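Local coordinates for putative cell invasion protein with MAC/Perforin domain (Bacteroides thetaiotaomicron VPI-5482, PDB 3KK7) that is of unproven function but carries a membrane-attack complex/perforin (MACPF) domain and is thought to take part in cell invasion, at residues G138-K141 against T142-T146; T321-L324 against Q325-D329. One frame throughout, in Å; residues are numbered along the deposited sequence.

Contact 1 of 2, residues G138-K141 against T142-T146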
# COMPACT_ATOMS: atom_id res chain seq x y z
N GLY A 138 5.29 -13.51 -3.72
CA GLY A 138 6.00 -13.05 -4.90
C GLY A 138 7.33 -13.73 -5.08
O GLY A 138 7.74 -14.05 -6.19
N ARG A 139 8.04 -13.97 -3.99
CA ARG A 139 9.32 -14.62 -4.13
C ARG A 139 9.08 -16.04 -4.64
O ARG A 139 9.70 -16.44 -5.63
CB ARG A 139 10.15 -14.59 -2.83
CG ARG A 139 11.42 -15.45 -2.82
CD ARG A 139 12.36 -15.11 -3.95
NE ARG A 139 12.86 -13.72 -3.89
CZ ARG A 139 13.95 -13.33 -3.23
NH1 ARG A 139 14.67 -14.19 -2.50
NH2 ARG A 139 14.30 -12.06 -3.27
N GLN A 140 8.14 -16.76 -4.02
CA GLN A 140 7.86 -18.13 -4.43
C GLN A 140 7.40 -18.19 -5.88
O GLN A 140 7.76 -19.08 -6.60
CB GLN A 140 6.78 -18.80 -3.55
CG GLN A 140 6.54 -20.27 -3.96
CD GLN A 140 5.65 -21.04 -3.02
OE1 GLN A 140 5.01 -20.49 -2.14
NE2 GLN A 140 5.59 -22.34 -3.22
N LYS A 141 6.58 -17.23 -6.28
CA LYS A 141 6.09 -17.16 -7.65
C LYS A 141 7.27 -17.02 -8.63
O LYS A 141 7.34 -17.72 -9.64
CB LYS A 141 5.07 -16.01 -7.76
CG LYS A 141 4.58 -15.72 -9.17
CD LYS A 141 3.39 -14.73 -9.18
CE LYS A 141 2.94 -14.39 -10.61
NZ LYS A 141 3.98 -13.63 -11.39
N THR A 142 8.22 -16.15 -8.29
CA THR A 142 9.41 -15.96 -9.08
C THR A 142 10.25 -17.22 -9.12
O THR A 142 10.70 -17.63 -10.20
CB THR A 142 10.28 -14.79 -8.54
OG1 THR A 142 9.49 -13.60 -8.49
CG2 THR A 142 11.51 -14.54 -9.42
N ILE A 143 10.47 -17.84 -7.95
CA ILE A 143 11.27 -19.07 -7.93
C ILE A 143 10.63 -20.07 -8.89
O ILE A 143 11.31 -20.65 -9.74
CB ILE A 143 11.36 -19.77 -6.55
CG1 ILE A 143 11.89 -18.82 -5.48
CG2 ILE A 143 12.28 -20.99 -6.65
CD1 ILE A 143 13.21 -18.17 -5.82
N LYS A 144 9.32 -20.24 -8.78
CA LYS A 144 8.63 -21.20 -9.62
C LYS A 144 8.73 -20.87 -11.11
O LYS A 144 8.82 -21.78 -11.92
CB LYS A 144 7.18 -21.37 -9.19
CG LYS A 144 6.98 -22.10 -7.88
CD LYS A 144 5.50 -22.49 -7.72
CE LYS A 144 5.26 -23.34 -6.52
NZ LYS A 144 3.83 -23.79 -6.46
N GLU A 145 8.77 -19.59 -11.47
CA GLU A 145 8.86 -19.19 -12.87
C GLU A 145 10.28 -19.24 -13.37
O GLU A 145 10.50 -19.39 -14.57
CB GLU A 145 8.33 -17.77 -13.10
CG GLU A 145 6.84 -17.63 -12.96
CD GLU A 145 6.35 -16.19 -12.86
OE1 GLU A 145 7.16 -15.25 -12.92
OE2 GLU A 145 5.13 -16.00 -12.73
N THR A 146 11.26 -19.11 -12.47
CA THR A 146 12.67 -19.01 -12.87
C THR A 146 13.32 -20.36 -13.03
O THR A 146 14.29 -20.50 -13.78
CB THR A 146 13.49 -18.27 -11.83
OG1 THR A 146 12.90 -17.00 -11.61
CG2 THR A 146 14.90 -18.10 -12.27

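Contact 2 of 2, residues T321-L324 against Q325-D329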
# COMPACT_ATOMS: atom_id res chain seq x y z
N THR A 321 32.78 -9.50 -15.68
CA THR A 321 33.83 -8.50 -15.62
C THR A 321 33.50 -7.27 -16.48
O THR A 321 33.55 -6.17 -15.96
CB THR A 321 35.23 -9.08 -15.91
OG1 THR A 321 35.50 -10.11 -14.94
CG2 THR A 321 36.31 -8.00 -15.81
N PRO A 322 33.09 -7.45 -17.75
CA PRO A 322 32.71 -6.27 -18.56
C PRO A 322 31.61 -5.46 -17.91
O PRO A 322 31.67 -4.22 -17.91
CB PRO A 322 32.22 -6.88 -19.87
CG PRO A 322 32.92 -8.20 -19.95
CD PRO A 322 32.95 -8.69 -18.52
N TRP A 323 30.60 -6.13 -17.37
CA TRP A 323 29.52 -5.43 -16.69
C TRP A 323 30.03 -4.64 -15.46
O TRP A 323 29.65 -3.48 -15.25
CB TRP A 323 28.40 -6.39 -16.29
CG TRP A 323 27.41 -5.74 -15.45
CD1 TRP A 323 26.35 -4.97 -15.85
CD2 TRP A 323 27.36 -5.77 -14.02
NE1 TRP A 323 25.65 -4.53 -14.76
CE2 TRP A 323 26.25 -5.02 -13.62
CE3 TRP A 323 28.14 -6.39 -13.06
CZ2 TRP A 323 25.91 -4.85 -12.30
CZ3 TRP A 323 27.80 -6.22 -11.74
CH2 TRP A 323 26.69 -5.46 -11.37
N LEU A 324 30.90 -5.25 -14.67
CA LEU A 324 31.41 -4.59 -13.49
C LEU A 324 32.12 -3.32 -13.90
O LEU A 324 31.89 -2.26 -13.32
CB LEU A 324 32.36 -5.51 -12.72
CG LEU A 324 32.93 -4.92 -11.42
CD1 LEU A 324 31.83 -4.72 -10.39
CD2 LEU A 324 34.02 -5.83 -10.87
N GLN A 325 32.95 -3.39 -14.93
CA GLN A 325 33.70 -2.22 -15.31
C GLN A 325 32.88 -1.22 -16.13
O GLN A 325 33.31 -0.11 -16.36
CB GLN A 325 35.03 -2.60 -15.98
CG GLN A 325 34.94 -3.33 -17.27
CD GLN A 325 36.28 -3.96 -17.67
OE1 GLN A 325 37.02 -4.48 -16.81
NE2 GLN A 325 36.60 -3.92 -18.96
N SER A 326 31.69 -1.61 -16.56
CA SER A 326 30.78 -0.66 -17.18
C SER A 326 30.24 0.30 -16.11
O SER A 326 29.78 1.41 -16.44
CB SER A 326 29.61 -1.39 -17.81
OG SER A 326 28.67 -1.76 -16.80
N LEU A 327 30.31 -0.12 -14.84
CA LEU A 327 29.78 0.69 -13.73
C LEU A 327 30.64 1.91 -13.40
O LEU A 327 30.26 2.73 -12.57
CB LEU A 327 29.58 -0.18 -12.48
CG LEU A 327 28.55 -1.32 -12.58
CD1 LEU A 327 28.49 -2.15 -11.27
CD2 LEU A 327 27.18 -0.77 -12.97
N ASN A 328 31.80 2.02 -14.04
CA ASN A 328 32.64 3.20 -13.91
C ASN A 328 32.01 4.43 -14.54
O ASN A 328 32.43 5.54 -14.26
CB ASN A 328 34.02 2.97 -14.52
CG ASN A 328 34.83 1.94 -13.75
OD1 ASN A 328 34.89 1.97 -12.51
ND2 ASN A 328 35.47 1.04 -14.48
N ASP A 329 31.01 4.22 -15.39
CA ASP A 329 30.22 5.32 -15.95
C ASP A 329 28.95 5.50 -15.10
O ASP A 329 27.96 4.78 -15.29
CB ASP A 329 29.84 5.03 -17.41
CG ASP A 329 29.05 6.14 -18.06
OD1 ASP A 329 28.85 7.19 -17.40
OD2 ASP A 329 28.65 5.97 -19.23

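Contact 1 of 2, residues G138-K141 against T142-T146
Lys-141 and Glu-145, one turn apart on helix 133-146, close a salt bridge on its exposed side, with Lys-141 NZ 3.0 Å from Glu-145 OE2. The ammonium comes in on the syn side of the carboxylate, 23° out of its plane. The lysine chain runs extended as far as CE and bends only at its last torsion (chi4 -66°), which turns NZ back to the acid. Gln-140 and Lys-144 lie alongside each other and point the same way; Gln-140 NE2 passes 3.5 Å from Lys-144 CE, a van der Waals contact between the amide nitrogen and a methylene. On the buried side Arg-139 CD rests against the tip of Ile-143, 3.7 Å from Ile-143 CD1, and bends at chi2 and chi3 carry the guanidinium away to Glu-161, Tyr-108 and the carbonyl of Ser-67. Thr-142 OG1 lies 2.9 Å from Gly-138 O with Thr-66 O also within reach, so its single proton has two carbonyls to choose between. Further along, Thr-142 O accepts from both N and OG1 of Thr-146, the hydroxyl standing above the carbonyl plane. The helix thus lays its buried side, through Arg-139 on Leu-225 and Ile-143 on Tyr-227, against strand 220-230 of the large antiparallel sheet of the MACPF domain.

Contact 2 of 2, residues T321-L324 against Q325-D329
Helix 321-326 starts with a regular i to i+4 bond, Gln-325 N to Thr-321 O at 3.0 Å, and then gives way to tighter turns: Leu-327 N bonds Leu-324 O at 3.1 Å, its bond to Trp-323 O is weak, and a type I beta turn follows from Ser-326 to Asp-329. Trp-323 and Leu-327 carry the side-chain packing. Leu-327 CD1 lies over one face of the Trp-323 indole, 4.0 Å from the centroid of the six-membered ring and 22° off its normal, a CH-pi contact displaced toward the rim. With CG anti to the backbone N (chi1 172°), the indole is swung alongside the next turn, where that methyl can lie on it. Leu-327 CD1 also approaches Leu-324 CD1, more loosely, at 4.3 Å. Ser-326 folds its hydroxyl back (chi1 79°) to donate to Trp-323 O, tilted only modestly from the carbonyl plane, while OG also accepts from Ala-301 N. Replacing Ser-326 by an alanine would probably leave the Ala-301 amide without this acceptor and Trp-323 O with only weak backbone bonds from the following turn. On the exposed side Gln-325 OE1 passes 3.7 Å from Thr-321 CG2. The indole NE1 is taken up by Gly-299 O, just past strand 288-298. Trp-323 and Leu-324 pack on Leu-272 of strand 271-274, and Leu-324 and Leu-327 meet Val-166 of strand 157-173, so the short helix is seated against strands of the MACPF domain.

From the N terminus, contact 1 comes first, near the end of helix 133-146, which lies between strands 93-108 and 157-173 in sequence. Contact 2 follows much later, on helix 321-326 between strands 318-319 and 334-338. Each is local, spanning a turn or two of backbone and closing no long loop. The two stand in series, neither nesting nor crossing, with centres 28 Å apart and nearest atoms about 16 Å apart. What relates them is the large antiparallel sheet: contact 1 packs on strand 220-230, contact 2 on strand 157-173, and these two strands pair with each other. Both contacts therefore join helices to the same MACPF sheet.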